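Local coordinates for protein anaerobically-induced outer membrane porin OprE (Pseudomonas aeruginosa, PDB 4FRX) that probably acts as an outer-membrane porin, a beta-barrel channel that lets small solutes pass across the outer membrane of the bacterium, at residues T132-R137 with K167-T172; F312-R315 with G320-A323. All coordinates share one frame; numbering follows the deposited sequence.

Contact 1 of 2, residues T132-R137 with K167-T172; sequences TYNDGR and KGRNST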
# COMPACT_ATOMS: atom_id res chain seq x y z
N THR A 132 0.07 2.02 4.58
CA THR A 132 -0.32 0.65 4.22
C THR A 132 0.86 -0.06 3.58
O THR A 132 1.64 0.55 2.85
CB THR A 132 -1.57 0.51 3.31
OG1 THR A 132 -1.21 -0.06 2.05
CG2 THR A 132 -2.22 1.81 3.10
N TYR A 133 1.00 -1.33 3.91
CA TYR A 133 2.14 -2.08 3.43
C TYR A 133 1.98 -2.45 1.96
O TYR A 133 0.88 -2.72 1.48
CB TYR A 133 2.37 -3.32 4.28
CG TYR A 133 1.36 -4.44 4.09
CD1 TYR A 133 0.11 -4.40 4.71
CD2 TYR A 133 1.68 -5.56 3.33
CE1 TYR A 133 -0.79 -5.43 4.54
CE2 TYR A 133 0.79 -6.60 3.17
CZ TYR A 133 -0.45 -6.53 3.77
OH TYR A 133 -1.33 -7.56 3.62
N ASN A 134 3.10 -2.46 1.25
CA ASN A 134 3.11 -2.87 -0.14
C ASN A 134 3.22 -4.39 -0.25
O ASN A 134 3.90 -5.04 0.54
CB ASN A 134 4.27 -2.21 -0.89
CG ASN A 134 4.28 -2.57 -2.35
OD1 ASN A 134 4.93 -3.53 -2.77
ND2 ASN A 134 3.53 -1.81 -3.15
N ASP A 135 2.52 -4.96 -1.23
CA ASP A 135 2.62 -6.38 -1.51
C ASP A 135 2.54 -6.60 -3.02
O ASP A 135 1.80 -7.46 -3.50
CB ASP A 135 1.50 -7.13 -0.80
CG ASP A 135 1.73 -8.63 -0.75
OD1 ASP A 135 2.86 -9.08 -1.02
OD2 ASP A 135 0.76 -9.35 -0.44
N GLY A 136 3.30 -5.79 -3.76
CA GLY A 136 3.26 -5.81 -5.21
C GLY A 136 4.22 -6.79 -5.87
O GLY A 136 4.30 -6.83 -7.10
N ARG A 137 4.96 -7.57 -5.07
CA ARG A 137 5.92 -8.51 -5.66
C ARG A 137 5.72 -9.90 -5.07
O ARG A 137 4.60 -10.39 -5.04
CB ARG A 137 7.36 -8.02 -5.51
CG ARG A 137 7.67 -6.68 -6.26
CD ARG A 137 7.51 -6.81 -7.78
NE ARG A 137 7.88 -5.57 -8.48
CZ ARG A 137 7.03 -4.58 -8.77
NH1 ARG A 137 5.75 -4.68 -8.43
NH2 ARG A 137 7.45 -3.49 -9.41
N LYS A 167 10.68 -3.71 6.67
CA LYS A 167 11.41 -4.67 5.85
C LYS A 167 10.79 -4.69 4.46
O LYS A 167 9.62 -5.03 4.31
CB LYS A 167 11.31 -6.07 6.46
CG LYS A 167 11.88 -7.17 5.57
CD LYS A 167 11.24 -8.51 5.89
CE LYS A 167 9.77 -8.53 5.48
NZ LYS A 167 9.61 -8.54 4.00
N GLY A 168 11.57 -4.34 3.45
CA GLY A 168 11.07 -4.28 2.08
C GLY A 168 10.63 -5.60 1.51
O GLY A 168 10.96 -6.67 2.03
N ARG A 169 9.89 -5.54 0.41
CA ARG A 169 9.39 -6.76 -0.23
C ARG A 169 10.54 -7.61 -0.78
O ARG A 169 10.41 -8.84 -0.88
CB ARG A 169 8.40 -6.40 -1.36
CG ARG A 169 9.01 -5.56 -2.47
CD ARG A 169 7.95 -4.83 -3.27
NE ARG A 169 8.56 -3.97 -4.27
CZ ARG A 169 7.89 -3.25 -5.15
NH1 ARG A 169 6.56 -3.25 -5.13
NH2 ARG A 169 8.55 -2.50 -6.03
N ASN A 170 11.67 -6.97 -1.08
CA ASN A 170 12.83 -7.63 -1.67
C ASN A 170 14.00 -7.71 -0.70
O ASN A 170 15.17 -7.71 -1.12
CB ASN A 170 13.28 -6.86 -2.91
CG ASN A 170 13.68 -5.43 -2.57
OD1 ASN A 170 13.31 -4.91 -1.52
ND2 ASN A 170 14.43 -4.80 -3.47
N SER A 171 13.71 -7.77 0.59
CA SER A 171 14.74 -7.73 1.62
C SER A 171 14.42 -8.65 2.81
O SER A 171 13.28 -9.07 2.99
CB SER A 171 14.91 -6.30 2.13
OG SER A 171 15.84 -6.24 3.19
N THR A 172 15.44 -8.95 3.61
CA THR A 172 15.22 -9.66 4.88
C THR A 172 15.48 -8.74 6.07
O THR A 172 15.30 -9.15 7.22
CB THR A 172 16.17 -10.87 5.03
OG1 THR A 172 17.52 -10.39 5.06
CG2 THR A 172 16.00 -11.85 3.87
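Arg169 meets Asn134 and Arg137 where two loops folded into the barrel of this OprD-family porin come together, one following strand 131-132 and the other strand 156-167. The second loop begins with Lys167, whose chain curls back so that NZ lies 3.0 Å from Gly168 O, a hydrogen bond; NZ also bonds Pro140 O, which ties it to the first loop. Gly168 then starts a type I beta turn that runs to Ser171 and projects Arg169 at its second position. With CG held between the backbone N and the carbonyl carbon (chi1 62°), Arg169 sends an extended chain past Asn134 and alongside Arg137. Arg169 NH1 donates to Asn134 OD1 at 2.9 Å, the N-H...O angle being a bent 140°. Asn134 OD1 also receives Gly136 N at 3.0 Å from the opposite face of the amide, closing an Asx turn, so two donors clamp it from its two faces. Arg137 packs on one face of the Arg169 guanidinium. Arg137 CG sits 3.5 Å from Arg169 NE over that face, and a bend at chi2 folds the rest of the chain back until the two guanidinium groups stack, centres 4.0 Å apart and planes at 26°. Arg137 NH1 bonds Gly136 O at 2.9 Å in its own guanidinium plane, which fixes the rotation of the Arg137 group, while Arg169 NE is held by Gly318 O of a third loop. Stacked arginines of this kind are consistent with the basic lining of OprD-type channels. Asn170 adds a bond from ND2 to Asp317 O. Ser171 N completes the turn, 3.3 Å from Gly168 O and on the other face of that carbonyl from Lys167 NZ.

Contact 2 of 2, residues F312-R315 with G320-A323; sequences FLNR and GSTA
The loop between strands 295-305 and 340-349 doubles back inside the barrel, bringing Phe312 and Asn314 beside Ala323 and Ser321 in antiparallel order. The two runs lie antiparallel, with no direct hydrogen bond between them; two waters bridge the backbones instead. Water 1 joins Leu313 O, at 2.8 Å, to Thr322 N, at 2.9 Å. Two residues along each run, water 2 accepts from Arg315 N at 2.9 Å and donates to Gly320 O at 2.7 Å. On the side of the backbones away from the waters, side chains make the rest of the contact. Phe312 has CG between its backbone N and carbonyl carbon (chi1 54°), a setting that leans the ring over toward 320-323. Ala323 CB lies over one face of the Phe312 ring in a CH-pi contact, 3.9 Å from the ring centroid and 15° off the normal. Ser321 comes instead to the rim: Ser321 OG is 3.2 Å from Phe312 CE2, near the plane of the ring. Ser321 also touches the amide of Asn314, Ser321 CB being 3.5 Å from Asn314 OD1, and so fits in the angle between ring and amide. Outside the pair, Ser321 O accepts from Lys333 NZ and Ala323 N donates to Asp328 OD2, while Arg315 makes a salt bridge with Asp191. A single aromatic ring against a methyl at one end and water bridging the backbones are consistent with two runs joined through individual waters and side-chain packing, with no direct backbone hydrogen bond between them.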
# COMPACT_ATOMS: atom_id res chain seq x y z
N PHE A 312 4.62 9.80 1.64
CA PHE A 312 4.22 8.50 2.18
C PHE A 312 5.50 7.68 2.44
O PHE A 312 6.54 7.92 1.82
CB PHE A 312 3.29 7.76 1.21
CG PHE A 312 3.85 7.61 -0.18
CD1 PHE A 312 3.78 8.66 -1.09
CD2 PHE A 312 4.46 6.42 -0.57
CE1 PHE A 312 4.30 8.53 -2.38
CE2 PHE A 312 4.98 6.28 -1.87
CZ PHE A 312 4.89 7.33 -2.77
N LEU A 313 5.39 6.72 3.35
CA LEU A 313 6.56 5.92 3.76
C LEU A 313 7.10 5.13 2.58
O LEU A 313 6.37 4.40 1.93
CB LEU A 313 6.18 4.98 4.90
CG LEU A 313 5.67 5.65 6.17
CD1 LEU A 313 5.46 4.61 7.26
CD2 LEU A 313 6.60 6.79 6.64
N ASN A 314 8.39 5.28 2.31
CA ASN A 314 8.97 4.78 1.06
C ASN A 314 10.47 4.67 1.19
O ASN A 314 11.17 5.69 1.11
CB ASN A 314 8.62 5.77 -0.07
CG ASN A 314 9.01 5.28 -1.45
OD1 ASN A 314 9.56 4.19 -1.60
ND2 ASN A 314 8.70 6.08 -2.47
N ARG A 315 10.98 3.46 1.41
CA ARG A 315 12.43 3.27 1.64
C ARG A 315 13.21 3.44 0.33
O ARG A 315 14.38 3.85 0.34
CB ARG A 315 12.68 1.90 2.30
CG ARG A 315 14.16 1.43 2.45
CD ARG A 315 15.17 2.55 2.69
NE ARG A 315 15.30 2.97 4.07
CZ ARG A 315 16.03 4.01 4.47
NH1 ARG A 315 16.71 4.75 3.60
NH2 ARG A 315 16.08 4.29 5.75
N GLY A 320 9.30 -1.26 -2.31
CA GLY A 320 7.85 -1.17 -2.42
C GLY A 320 7.26 -0.12 -1.50
O GLY A 320 7.70 0.06 -0.37
N SER A 321 6.25 0.59 -1.99
CA SER A 321 5.58 1.59 -1.18
C SER A 321 4.18 1.74 -1.72
O SER A 321 3.94 1.53 -2.91
CB SER A 321 6.30 2.94 -1.28
OG SER A 321 6.24 3.44 -2.61
N THR A 322 3.25 2.13 -0.85
CA THR A 322 1.86 2.35 -1.26
C THR A 322 1.36 3.68 -0.73
O THR A 322 1.46 3.95 0.46
CB THR A 322 0.95 1.22 -0.76
OG1 THR A 322 1.30 -0.00 -1.42
CG2 THR A 322 -0.52 1.55 -1.05
N ALA A 323 0.86 4.53 -1.63
CA ALA A 323 0.19 5.77 -1.21
C ALA A 323 -1.31 5.52 -1.24
O ALA A 323 -1.82 4.84 -2.15
CB ALA A 323 0.56 6.93 -2.14
O HOH W 1 4.18 2.62 1.84
O HOH W 2 9.46 0.96 1.41

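Overall arrangement
Both contacts lie in the partly buried interior of the barrel, their centres about 10 Å apart, and neither uses a regular strand pair. Contact 1 joins two different loops, rich in charge and held by one hydrogen bond and a guanidinium stack; contact 2 closes one loop on itself through water and an aromatic ring. They adjoin directly: Asn134 ND2 makes a weak hydrogen bond to Thr322 OG1, and Thr132 packs on the methyl of the same threonine. The short connection between the halves of contact 2 packs against the 167-172 turn. Together the four segments knit three inward loops, probably helping to narrow the channel.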